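Local coordinates for PG_0823 protein (Porphyromonas gingivalis, PDB 2FSW) that probably binds DNA as a dimeric winged helix-turn-helix transcription regulator of the HxlR type, at residues E5-I8 with C13-R16; Q20-K25 with K66-K71; L28-Q33 with G42-A47; I34-I39 with L88-L93; F62-G67 with V81-T86. All blocks are in the same frame, centred on the assembly; numbering follows the deposited sequence. Where two conformers were deposited one is given.

Interaction 1 (E5-I8 with C13-R16); sequences ERKI and CPVR
C13 faces I8 where the N-terminal arm leads into helix 14-22. The C13 side chain points toward the arm, and its CB lies 4.1 Å from I8 O. That is a loose carbon-to-carbonyl contact and not a hydrogen bond. One bond further out, SG swings anti to the backbone N (chi1 165°). This brings the sulfur beside the carbonyl carbon and over the first turn of the helix. There SG accepts a hydrogen bond from R16 N at 3.5 Å, and the N-H points almost straight at it, at 169°. C13 is thus the N-cap of helix 14-22, with a thiol in the role more often filled by a serine, threonine or aspartate oxygen. The other contact pairs K7, just before I8, with P14, just after C13. K7 runs out from the arm toward the helix start, and its NZ stops 4.4 Å from P14 CD. P14 is the first residue of the helix, and its ring presents only carbon to the ammonium group, so no polar bond forms here. Both sides also touch the second subunit. On the arm, K7 O takes a hydrogen bond from Q33 NE2 of the second subunit. At the helix start, R16 NH1 bonds to S9 O in its own chain and to P49 O of the second subunit, while P14 packs on A100 of that subunit.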
# COMPACT_ATOMS: atom_id res chain seq x y z
N GLU B 5 14.22 -19.65 -3.32
CA GLU B 5 15.25 -18.76 -2.72
C GLU B 5 15.26 -17.37 -3.37
O GLU B 5 15.63 -17.20 -4.53
CB GLU B 5 16.63 -19.41 -2.84
CG GLU B 5 17.70 -18.83 -1.92
CD GLU B 5 18.96 -19.68 -1.88
OE1 GLU B 5 20.00 -19.20 -1.39
OE2 GLU B 5 18.91 -20.85 -2.34
N ARG B 6 14.83 -16.37 -2.59
CA ARG B 6 14.77 -14.99 -3.05
C ARG B 6 15.41 -14.12 -1.98
O ARG B 6 15.49 -14.52 -0.82
CB ARG B 6 13.30 -14.57 -3.28
CG ARG B 6 12.46 -15.54 -4.15
CD ARG B 6 11.03 -15.02 -4.41
NE ARG B 6 11.03 -13.69 -5.03
CZ ARG B 6 11.07 -13.46 -6.34
NH1 ARG B 6 11.09 -14.47 -7.20
NH2 ARG B 6 11.07 -12.21 -6.80
N LYS B 7 15.86 -12.92 -2.37
CA LYS B 7 16.38 -11.94 -1.41
C LYS B 7 15.37 -11.67 -0.29
O LYS B 7 14.18 -11.56 -0.56
CB LYS B 7 16.67 -10.61 -2.11
CG LYS B 7 18.08 -10.46 -2.67
CD LYS B 7 18.25 -9.06 -3.27
CE LYS B 7 18.14 -7.95 -2.21
NZ LYS B 7 17.33 -6.76 -2.66
N ILE B 8 15.84 -11.55 0.95
CA ILE B 8 14.94 -11.27 2.07
C ILE B 8 14.58 -9.79 2.16
O ILE B 8 15.28 -8.94 1.62
CB ILE B 8 15.47 -11.79 3.45
CG1 ILE B 8 16.67 -10.97 3.93
CG2 ILE B 8 15.77 -13.30 3.39
CD1 ILE B 8 16.90 -11.02 5.43
N CYS B 13 15.40 -3.68 2.06
CA CYS B 13 14.54 -4.05 0.94
C CYS B 13 13.76 -2.84 0.39
O CYS B 13 13.13 -2.10 1.16
CB CYS B 13 13.61 -5.21 1.32
SG CYS B 13 12.22 -5.49 0.19
N PRO B 14 13.84 -2.63 -0.94
CA PRO B 14 13.23 -1.46 -1.58
C PRO B 14 11.71 -1.42 -1.38
O PRO B 14 11.12 -0.35 -1.31
CB PRO B 14 13.61 -1.63 -3.06
CG PRO B 14 13.91 -3.09 -3.23
CD PRO B 14 14.48 -3.53 -1.91
N VAL B 15 11.10 -2.60 -1.25
CA VAL B 15 9.66 -2.71 -1.02
C VAL B 15 9.33 -2.35 0.43
O VAL B 15 8.41 -1.58 0.69
CB VAL B 15 9.13 -4.12 -1.42
CG1 VAL B 15 7.64 -4.26 -1.12
CG2 VAL B 15 9.41 -4.39 -2.88
N ARG B 16 10.12 -2.90 1.36
CA ARG B 16 10.01 -2.58 2.78
C ARG B 16 10.30 -1.11 3.11
O ARG B 16 9.63 -0.52 3.97
CB ARG B 16 10.92 -3.51 3.61
CG ARG B 16 10.76 -3.34 5.11
CD ARG B 16 10.95 -4.65 5.83
NE ARG B 16 10.68 -4.51 7.26
CZ ARG B 16 10.97 -5.43 8.18
NH1 ARG B 16 11.55 -6.58 7.83
NH2 ARG B 16 10.67 -5.20 9.45

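Interaction 2 (Q20-K25 with K66-K71); sequences QIFAGK and KGLIKK
I21 and K66 mark the closest backbone approach, with CA atoms 7.8 Å apart. Segment 20-25 runs from helix 14-22 into a loop. Segment 66-71 leads from the end of helix 53-65 into strand 69-74. In the winged-helix fold this bend joins the probable recognition helix to the first strand of the wing. G67 makes the bend with positive phi (74°) in a Schellman motif. The chain then turns so that L68 points back at I21. No hydrogen bond links the segments, and the contact is almost wholly apolar. I21 has the largest share and touches both K66 and L68. Its chi1 of -56° sends the two branches to different partners. CG2, anti to the backbone N, meets L68 CD1 at 3.5 Å, a close methyl-to-methyl contact. CG1, beside the backbone N, comes within 4.3 Å of K66 CD. K66 thus lends its aliphatic part to the edge of the core. The interface continues into the dimer. F102 of the second subunit meets the F22 ring and also packs on L68, while I21 touches L107 of that subunit. Within the chain, L68 is backed by L63 and I31. The same L68 methyl that meets I21 also reaches the F22 ring, where CD1 lies 4.2 Å from F22 CE2.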
# COMPACT_ATOMS: atom_id res chain seq x y z
N GLN B 20 7.14 1.87 4.48
CA GLN B 20 7.22 2.83 5.60
C GLN B 20 6.40 4.08 5.30
O GLN B 20 5.67 4.59 6.16
CB GLN B 20 8.67 3.24 5.86
CG GLN B 20 9.62 2.10 6.22
CD GLN B 20 9.39 1.56 7.61
OE1 GLN B 20 9.25 0.35 7.80
NE2 GLN B 20 9.34 2.45 8.60
N ILE B 21 6.51 4.58 4.07
CA ILE B 21 5.75 5.75 3.61
C ILE B 21 4.29 5.41 3.31
O ILE B 21 3.38 6.10 3.78
CB ILE B 21 6.40 6.36 2.35
CG1 ILE B 21 7.87 6.70 2.60
CG2 ILE B 21 5.61 7.57 1.88
CD1 ILE B 21 8.61 7.31 1.40
N PHE B 22 4.07 4.33 2.55
CA PHE B 22 2.80 4.06 1.87
C PHE B 22 1.82 3.20 2.66
O PHE B 22 0.68 3.01 2.22
CB PHE B 22 3.02 3.35 0.52
CG PHE B 22 3.86 4.13 -0.46
CD1 PHE B 22 4.76 3.46 -1.30
CD2 PHE B 22 3.73 5.52 -0.59
CE1 PHE B 22 5.54 4.15 -2.22
CE2 PHE B 22 4.53 6.23 -1.51
CZ PHE B 22 5.43 5.53 -2.32
N ALA B 23 2.26 2.67 3.81
CA ALA B 23 1.45 1.72 4.59
C ALA B 23 0.14 2.28 5.13
O ALA B 23 -0.76 1.53 5.46
CB ALA B 23 2.27 1.11 5.72
N GLY B 24 0.00 3.59 5.21
CA GLY B 24 -1.23 4.16 5.75
C GLY B 24 -2.49 3.69 5.04
O GLY B 24 -2.43 3.25 3.88
N LYS B 25 -3.64 3.76 5.71
CA LYS B 25 -4.90 3.51 4.99
C LYS B 25 -5.31 4.70 4.11
O LYS B 25 -6.18 4.58 3.25
CB LYS B 25 -6.03 3.07 5.93
CG LYS B 25 -6.61 4.15 6.83
CD LYS B 25 -7.67 3.59 7.77
CE LYS B 25 -8.95 3.16 7.04
NZ LYS B 25 -9.84 2.33 7.92
N LYS B 66 7.80 14.01 4.03
CA LYS B 66 8.47 13.06 3.12
C LYS B 66 8.78 13.67 1.75
O LYS B 66 9.42 13.03 0.90
CB LYS B 66 7.63 11.78 2.96
CG LYS B 66 7.41 10.99 4.25
CD LYS B 66 8.69 10.32 4.71
CE LYS B 66 8.50 9.66 6.04
NZ LYS B 66 9.48 8.55 6.23
N GLY B 67 8.33 14.90 1.53
CA GLY B 67 8.63 15.63 0.30
C GLY B 67 7.83 15.12 -0.88
O GLY B 67 8.25 15.23 -2.03
N LEU B 68 6.65 14.57 -0.58
CA LEU B 68 5.80 13.95 -1.60
C LEU B 68 4.73 14.91 -2.11
O LEU B 68 4.31 14.83 -3.26
CB LEU B 68 5.16 12.67 -1.05
CG LEU B 68 6.09 11.46 -0.87
CD1 LEU B 68 5.31 10.24 -0.40
CD2 LEU B 68 6.82 11.15 -2.15
N ILE B 69 4.30 15.82 -1.24
CA ILE B 69 3.33 16.85 -1.60
C ILE B 69 3.89 18.22 -1.18
O ILE B 69 4.73 18.29 -0.27
CB ILE B 69 1.92 16.59 -0.96
CG1 ILE B 69 1.89 17.01 0.52
CG2 ILE B 69 1.48 15.12 -1.13
CD1 ILE B 69 0.59 16.72 1.23
N LYS B 70 3.46 19.28 -1.85
CA LYS B 70 3.81 20.64 -1.40
C LYS B 70 2.59 21.47 -0.98
O LYS B 70 1.49 21.28 -1.50
CB LYS B 70 4.70 21.39 -2.42
CG LYS B 70 4.21 21.41 -3.87
CD LYS B 70 5.15 22.23 -4.77
CE LYS B 70 6.03 21.35 -5.66
NZ LYS B 70 5.29 20.95 -6.89
N LYS B 71 2.81 22.36 -0.02
CA LYS B 71 1.74 23.16 0.60
C LYS B 71 1.86 24.64 0.26
O LYS B 71 2.90 25.25 0.54
CB LYS B 71 1.78 22.95 2.12
CG LYS B 71 0.77 23.75 2.92
CD LYS B 71 0.90 23.45 4.41
CE LYS B 71 2.20 24.00 4.99
NZ LYS B 71 2.27 23.89 6.48

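Interaction 3 (L28-Q33 with G42-A47); sequences LLIIFQ and GELKRA
Q33 NE2 is gripped from the second subunit by two oxygens, S9 OG and K7 O, while the rest of the Q33 side chain lies against A47. This joins helix 27-34 to helix 41-47, which in a winged helix-turn-helix domain is the first helix of the helix-turn-helix pair. The two short helical segments run at 120° to each other, and their axes pass 10.2 Å apart. No hydrogen bond crosses between them. The bend of the Q33 chain at chi2 (-58°) puts the amide beside A47. A47 CB then sits 3.4 Å from Q33 OE1 and 3.7 Å from Q33 CD. The A47 methyl thus packs against the amide. A47 also bonds to the second subunit through its backbone. The glutamine is therefore buried between its own chain and the partner's N-terminal arm, and its donor nitrogen is satisfied by the arm. The rest of the contact is apolar. L44 leaves its helix pointing to one side, but its two methyls reach helix 27-34. CD2 meets Q33 CB at 3.8 Å. CD1 turns toward I30. Residues of helix 53-65 close this part of the core, with L60 on L44 and with L56 and L63 on I30. A salt bridge from K45 to E53 ties helix 41-47 to the same helix. The I30 branch that meets L44 is the CG2 methyl, 4.2 Å from L44 CD1.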
# COMPACT_ATOMS: atom_id res chain seq x y z
N LEU B 28 -1.87 6.65 0.09
CA LEU B 28 -1.93 6.51 -1.36
C LEU B 28 -3.20 7.11 -1.96
O LEU B 28 -3.17 7.60 -3.10
CB LEU B 28 -1.79 5.04 -1.78
CG LEU B 28 -0.37 4.50 -1.56
CD1 LEU B 28 -0.33 2.97 -1.70
CD2 LEU B 28 0.60 5.20 -2.53
N LEU B 29 -4.29 7.05 -1.20
CA LEU B 29 -5.57 7.65 -1.63
C LEU B 29 -5.50 9.17 -1.72
O LEU B 29 -6.06 9.78 -2.63
CB LEU B 29 -6.70 7.26 -0.66
CG LEU B 29 -7.52 6.00 -0.99
CD1 LEU B 29 -8.43 5.66 0.17
CD2 LEU B 29 -8.33 6.16 -2.30
N ILE B 30 -4.83 9.79 -0.75
CA ILE B 30 -4.58 11.22 -0.79
C ILE B 30 -3.79 11.60 -2.05
O ILE B 30 -4.18 12.52 -2.78
CB ILE B 30 -3.90 11.71 0.53
CG1 ILE B 30 -4.94 11.69 1.66
CG2 ILE B 30 -3.32 13.09 0.34
CD1 ILE B 30 -4.39 11.62 3.08
N ILE B 31 -2.71 10.86 -2.31
CA ILE B 31 -1.87 11.10 -3.48
C ILE B 31 -2.70 10.89 -4.75
O ILE B 31 -2.64 11.72 -5.66
CB ILE B 31 -0.56 10.23 -3.45
CG1 ILE B 31 0.33 10.64 -2.26
CG2 ILE B 31 0.23 10.37 -4.75
CD1 ILE B 31 1.53 9.75 -2.00
N PHE B 32 -3.50 9.82 -4.78
CA PHE B 32 -4.46 9.59 -5.86
C PHE B 32 -5.37 10.80 -6.12
O PHE B 32 -5.52 11.24 -7.26
CB PHE B 32 -5.30 8.31 -5.60
CG PHE B 32 -6.34 8.01 -6.67
CD1 PHE B 32 -5.96 7.85 -8.01
CD2 PHE B 32 -7.68 7.86 -6.33
CE1 PHE B 32 -6.90 7.55 -9.00
CE2 PHE B 32 -8.64 7.57 -7.31
CZ PHE B 32 -8.25 7.42 -8.65
N GLN B 33 -5.94 11.35 -5.05
CA GLN B 33 -6.86 12.48 -5.17
C GLN B 33 -6.19 13.79 -5.60
O GLN B 33 -6.69 14.48 -6.49
CB GLN B 33 -7.73 12.64 -3.91
CG GLN B 33 -8.89 11.64 -3.85
CD GLN B 33 -9.82 11.74 -5.07
OE1 GLN B 33 -9.94 12.80 -5.70
NE2 GLN B 33 -10.47 10.64 -5.40
N GLY B 42 -10.27 21.52 1.66
CA GLY B 42 -11.69 21.18 1.77
C GLY B 42 -12.19 20.28 0.66
O GLY B 42 -12.98 19.38 0.90
N GLU B 43 -11.73 20.54 -0.57
CA GLU B 43 -12.04 19.68 -1.71
C GLU B 43 -11.45 18.28 -1.51
O GLU B 43 -12.11 17.28 -1.80
CB GLU B 43 -11.50 20.29 -3.01
CG GLU B 43 -12.37 21.36 -3.65
CD GLU B 43 -11.69 22.07 -4.81
OE1 GLU B 43 -10.51 21.77 -5.14
OE2 GLU B 43 -12.34 22.97 -5.41
N LEU B 44 -10.22 18.24 -0.99
CA LEU B 44 -9.49 16.99 -0.74
C LEU B 44 -10.26 16.15 0.27
O LEU B 44 -10.52 14.97 0.03
CB LEU B 44 -8.07 17.28 -0.23
CG LEU B 44 -6.86 16.41 -0.62
CD1 LEU B 44 -5.77 16.50 0.46
CD2 LEU B 44 -7.20 14.94 -0.92
N LYS B 45 -10.66 16.77 1.38
CA LYS B 45 -11.45 16.08 2.40
C LYS B 45 -12.76 15.53 1.85
O LYS B 45 -13.16 14.41 2.19
CB LYS B 45 -11.72 16.98 3.61
CG LYS B 45 -12.09 16.18 4.84
CD LYS B 45 -12.57 17.05 5.97
CE LYS B 45 -13.50 16.27 6.87
NZ LYS B 45 -14.33 17.19 7.68
N ARG B 46 -13.43 16.31 1.00
CA ARG B 46 -14.66 15.86 0.35
C ARG B 46 -14.42 14.81 -0.74
O ARG B 46 -15.33 14.04 -1.06
CB ARG B 46 -15.47 17.04 -0.19
CG ARG B 46 -16.38 17.68 0.86
CD ARG B 46 -17.23 18.80 0.27
NE ARG B 46 -16.41 19.82 -0.38
CZ ARG B 46 -15.96 20.93 0.20
NH1 ARG B 46 -16.25 21.19 1.48
NH2 ARG B 46 -15.22 21.79 -0.49
N ALA B 47 -13.21 14.77 -1.29
CA ALA B 47 -12.82 13.75 -2.27
C ALA B 47 -12.55 12.37 -1.64
O ALA B 47 -12.48 11.36 -2.35
CB ALA B 47 -11.63 14.23 -3.09

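Interaction 4 (I34-I39 with L88-L93); sequences INRRII and LGEKVL
E90 and L93 meet R36 and N35 where the end of helix 27-34 turns toward the sheet. The 88-93 segment links the wing of the winged-helix fold to C-terminal helix 93-106. It starts with L88, which packs on N106 of the second subunit. G89 follows, buried in the short, weakly bonded helix. At E90 the contact begins. Its extended side chain brings the carboxylate near the R36 guanidinium, with E90 OE2 4.4 Å from R36 NH1. The charges are opposite, but this is longer than a salt bridge, so any attraction is probably modest. E90 also opens a type I turn that ends at L93. Within it K91 touches N106 of the second subunit, while V92 turns inward onto L28 and I31 and also meets F102 of the second subunit. L93 has the largest share of the contact. Its side chain leaves the backbone toward the other segment, where I34 to R37 form a type II' turn. N35, with positive phi (57°), is the second residue of that turn, and its side chain lies loosely across L93. R36 reaches further. Its chain, extended from CG to NE, carries the guanidinium out to L93, and one face of it lies over L93 CD1. The R36 aliphatic stem joins in, with CG 4.0 Å from L93 CD1. R36 NH2 lies 4.1 Å from L93 CB. The L93 CD1 methyl sits under the centre of that guanidinium face, 3.6 Å from its plane and 3.7 Å from R36 CZ.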
# COMPACT_ATOMS: atom_id res chain seq x y z
N ILE B 34 -5.06 14.12 -4.98
CA ILE B 34 -4.28 15.27 -5.46
C ILE B 34 -3.94 15.11 -6.95
O ILE B 34 -4.29 15.98 -7.76
CB ILE B 34 -3.00 15.50 -4.62
CG1 ILE B 34 -3.35 15.81 -3.15
CG2 ILE B 34 -2.19 16.66 -5.21
CD1 ILE B 34 -2.16 15.65 -2.18
N ASN B 35 -3.30 13.99 -7.31
CA ASN B 35 -2.98 13.69 -8.71
C ASN B 35 -2.13 14.81 -9.32
O ASN B 35 -1.15 15.26 -8.72
CB ASN B 35 -4.27 13.43 -9.51
CG ASN B 35 -4.17 12.21 -10.44
OD1 ASN B 35 -4.59 11.09 -10.08
ND2 ASN B 35 -3.62 12.42 -11.63
N ARG B 36 -2.53 15.29 -10.50
CA ARG B 36 -1.74 16.24 -11.28
C ARG B 36 -2.35 17.62 -11.28
O ARG B 36 -2.18 18.39 -12.22
CB ARG B 36 -1.60 15.74 -12.71
CG ARG B 36 -0.78 14.49 -12.82
CD ARG B 36 -0.77 13.99 -14.25
NE ARG B 36 -0.49 12.56 -14.25
CZ ARG B 36 0.73 12.04 -14.24
NH1 ARG B 36 1.79 12.84 -14.25
NH2 ARG B 36 0.87 10.72 -14.22
N ARG B 37 -3.06 17.94 -10.21
CA ARG B 37 -3.72 19.22 -10.10
C ARG B 37 -3.49 19.84 -8.73
O ARG B 37 -2.81 19.28 -7.88
CB ARG B 37 -5.22 19.09 -10.44
CG ARG B 37 -5.98 17.95 -9.79
CD ARG B 37 -6.41 18.25 -8.38
NE ARG B 37 -7.06 17.08 -7.78
CZ ARG B 37 -8.38 16.87 -7.76
NH1 ARG B 37 -9.21 17.77 -8.28
NH2 ARG B 37 -8.87 15.77 -7.20
N ILE B 38 -4.05 21.04 -8.56
CA ILE B 38 -4.01 21.77 -7.31
C ILE B 38 -5.35 21.57 -6.64
O ILE B 38 -6.41 21.79 -7.25
CB ILE B 38 -3.79 23.28 -7.54
CG1 ILE B 38 -2.72 23.54 -8.62
CG2 ILE B 38 -3.54 24.01 -6.22
CD1 ILE B 38 -1.28 23.30 -8.19
N ILE B 39 -5.32 21.16 -5.38
CA ILE B 39 -6.54 20.90 -4.65
C ILE B 39 -6.51 21.58 -3.29
O ILE B 39 -5.53 21.47 -2.53
CB ILE B 39 -6.84 19.37 -4.55
CG1 ILE B 39 -8.23 19.11 -3.97
CG2 ILE B 39 -5.72 18.63 -3.78
CD1 ILE B 39 -8.77 17.69 -4.23
N LEU B 88 8.80 14.19 -6.85
CA LEU B 88 8.90 12.91 -6.14
C LEU B 88 7.52 12.25 -5.98
O LEU B 88 7.34 11.08 -6.31
CB LEU B 88 9.58 13.08 -4.77
CG LEU B 88 9.83 11.79 -3.97
CD1 LEU B 88 10.76 10.84 -4.70
CD2 LEU B 88 10.40 12.16 -2.59
N GLY B 89 6.54 13.02 -5.49
CA GLY B 89 5.18 12.52 -5.30
C GLY B 89 4.57 12.06 -6.61
O GLY B 89 3.77 11.12 -6.64
N GLU B 90 4.96 12.72 -7.69
CA GLU B 90 4.49 12.32 -9.01
C GLU B 90 4.99 10.91 -9.38
O GLU B 90 4.34 10.22 -10.16
CB GLU B 90 4.83 13.37 -10.08
CG GLU B 90 3.92 14.63 -10.08
CD GLU B 90 4.39 15.73 -11.07
OE1 GLU B 90 4.37 16.93 -10.69
OE2 GLU B 90 4.77 15.42 -12.21
N LYS B 91 6.14 10.49 -8.83
CA LYS B 91 6.69 9.14 -9.06
C LYS B 91 5.88 8.02 -8.38
O LYS B 91 6.15 6.82 -8.63
CB LYS B 91 8.15 9.02 -8.61
CG LYS B 91 9.10 10.04 -9.22
CD LYS B 91 9.44 9.68 -10.63
CE LYS B 91 10.56 10.53 -11.15
NZ LYS B 91 11.84 10.11 -10.51
N VAL B 92 4.96 8.40 -7.51
CA VAL B 92 4.03 7.44 -6.87
C VAL B 92 2.83 7.10 -7.76
O VAL B 92 2.25 6.03 -7.64
CB VAL B 92 3.53 8.00 -5.49
CG1 VAL B 92 2.66 6.99 -4.77
CG2 VAL B 92 4.71 8.39 -4.65
N LEU B 93 2.47 7.99 -8.68
CA LEU B 93 1.32 7.75 -9.57
C LEU B 93 1.34 6.44 -10.37
O LEU B 93 0.29 5.83 -10.54
CB LEU B 93 1.03 8.97 -10.47
CG LEU B 93 0.60 10.24 -9.70
CD1 LEU B 93 0.54 11.46 -10.64
CD2 LEU B 93 -0.72 10.09 -8.91

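Interaction 5 (F62-G67 with V81-T86); sequences FLCGKG and VEYSLT
C64 and G67 are the residues of helix 53-65 and its end that touch strand 80-85 and T86. F62, at the start of the segment, takes no part, and K66 CG lies over one face of its ring. L63 points into the core. C64 comes next. Its SG approaches the Y83 ring at the edge, 4.0 Å from CE1 and 5.4 Å from the ring centroid. The sulfur lies close to the ring plane, so it meets C-H and not the pi face. G65 and K66 lead to G67, where the helix stops and the chain turns. G67 O accepts a short hydrogen bond of 2.6 Å from T86 OG1. The hydroxyl lies 29° out of the carbonyl plane, with a C=O...O angle of 131°. The T86 chi1 of 61° sets OG1 between the backbone N and the carbonyl carbon. From there it also accepts from G89 N and so N-caps helix 87-90. One hydroxyl thus joins the end of one helix to the start of another. Strand 69-74 lies beside this contact: I69 packs on C64, and L68 pairs with T86 through the backbone. L63 faces helix 27-34.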
# COMPACT_ATOMS: atom_id res chain seq x y z
N PHE B 62 2.62 14.31 7.38
CA PHE B 62 3.51 13.20 7.04
C PHE B 62 4.03 13.33 5.60
O PHE B 62 5.24 13.34 5.37
CB PHE B 62 2.78 11.88 7.29
CG PHE B 62 3.57 10.65 6.92
CD1 PHE B 62 4.58 10.18 7.76
CD2 PHE B 62 3.28 9.95 5.75
CE1 PHE B 62 5.30 9.02 7.43
CE2 PHE B 62 3.99 8.80 5.41
CZ PHE B 62 5.00 8.34 6.26
N LEU B 63 3.12 13.46 4.64
CA LEU B 63 3.46 13.55 3.22
C LEU B 63 4.29 14.78 2.84
O LEU B 63 5.14 14.70 1.94
CB LEU B 63 2.20 13.48 2.35
CG LEU B 63 1.37 12.19 2.34
CD1 LEU B 63 0.04 12.47 1.68
CD2 LEU B 63 2.12 11.05 1.63
N CYS B 64 4.03 15.91 3.49
CA CYS B 64 4.87 17.11 3.33
C CYS B 64 6.29 16.83 3.84
O CYS B 64 7.27 17.18 3.19
CB CYS B 64 4.28 18.31 4.08
SG CYS B 64 2.94 19.15 3.21
N GLY B 65 6.37 16.18 5.01
CA GLY B 65 7.65 15.82 5.63
C GLY B 65 8.48 14.85 4.81
O GLY B 65 9.71 14.87 4.88
N LYS B 66 7.80 14.01 4.03
CA LYS B 66 8.47 13.06 3.12
C LYS B 66 8.78 13.67 1.75
O LYS B 66 9.42 13.03 0.90
CB LYS B 66 7.63 11.78 2.96
CG LYS B 66 7.41 10.99 4.25
CD LYS B 66 8.69 10.32 4.71
CE LYS B 66 8.50 9.66 6.04
NZ LYS B 66 9.48 8.55 6.23
N GLY B 67 8.33 14.90 1.53
CA GLY B 67 8.63 15.63 0.30
C GLY B 67 7.83 15.12 -0.88
O GLY B 67 8.25 15.23 -2.03
N VAL B 81 -5.48 26.67 2.23
CA VAL B 81 -4.31 25.86 1.87
C VAL B 81 -4.55 25.10 0.57
O VAL B 81 -5.61 24.50 0.38
CB VAL B 81 -3.89 24.81 2.94
CG1 VAL B 81 -2.71 25.30 3.77
CG2 VAL B 81 -5.08 24.35 3.81
N GLU B 82 -3.57 25.13 -0.32
CA GLU B 82 -3.60 24.35 -1.54
C GLU B 82 -2.47 23.34 -1.52
O GLU B 82 -1.37 23.66 -1.05
CB GLU B 82 -3.51 25.24 -2.78
CG GLU B 82 -4.86 25.83 -3.16
CD GLU B 82 -4.81 26.84 -4.29
OE1 GLU B 82 -3.75 27.02 -4.93
OE2 GLU B 82 -5.87 27.45 -4.54
N TYR B 83 -2.76 22.13 -1.99
CA TYR B 83 -1.77 21.06 -2.09
C TYR B 83 -1.59 20.59 -3.53
O TYR B 83 -2.55 20.51 -4.30
CB TYR B 83 -2.16 19.88 -1.20
CG TYR B 83 -2.09 20.18 0.28
CD1 TYR B 83 -0.89 20.04 0.98
CD2 TYR B 83 -3.22 20.60 0.99
CE1 TYR B 83 -0.82 20.32 2.35
CE2 TYR B 83 -3.16 20.88 2.35
CZ TYR B 83 -1.96 20.73 3.02
OH TYR B 83 -1.89 21.01 4.39
N SER B 84 -0.35 20.28 -3.88
CA SER B 84 -0.03 19.63 -5.16
C SER B 84 1.08 18.63 -4.95
O SER B 84 1.74 18.64 -3.90
CB SER B 84 0.39 20.66 -6.20
OG SER B 84 1.46 21.45 -5.71
N LEU B 85 1.30 17.77 -5.93
CA LEU B 85 2.37 16.79 -5.83
C LEU B 85 3.69 17.43 -6.22
O LEU B 85 3.75 18.22 -7.18
CB LEU B 85 2.11 15.54 -6.70
CG LEU B 85 0.92 14.61 -6.37
CD1 LEU B 85 0.99 13.31 -7.19
CD2 LEU B 85 0.79 14.28 -4.87
N THR B 86 4.75 17.08 -5.49
CA THR B 86 6.13 17.31 -5.91
C THR B 86 6.52 16.36 -7.05
O THR B 86 5.77 15.42 -7.36
CB THR B 86 7.12 17.15 -4.73
OG1 THR B 86 7.05 15.81 -4.21
CG2 THR B 86 6.82 18.15 -3.61

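Overall arrangement
Interactions 2 and 3 are the buried contacts, while 4 and 5 are partly buried and touch the same core residues. Interaction 1 stands apart, its centre about 24 Å from the centre of the chain, and is a thin contact between arm and helix start. Interactions 1 and 2 lie at the two ends of helix 14-22. Interactions 2 and 5 share K66 and G67 and reach neighbouring strands of one sheet. The chemistry follows place. Interaction 2 is mostly methyl packing, interaction 3 mixes leucine with a buried amide, interaction 4 lays an arginine on a leucine, and only interaction 5 has a hydrogen bond across its segments. Interactions 1 to 4 also touch the second subunit.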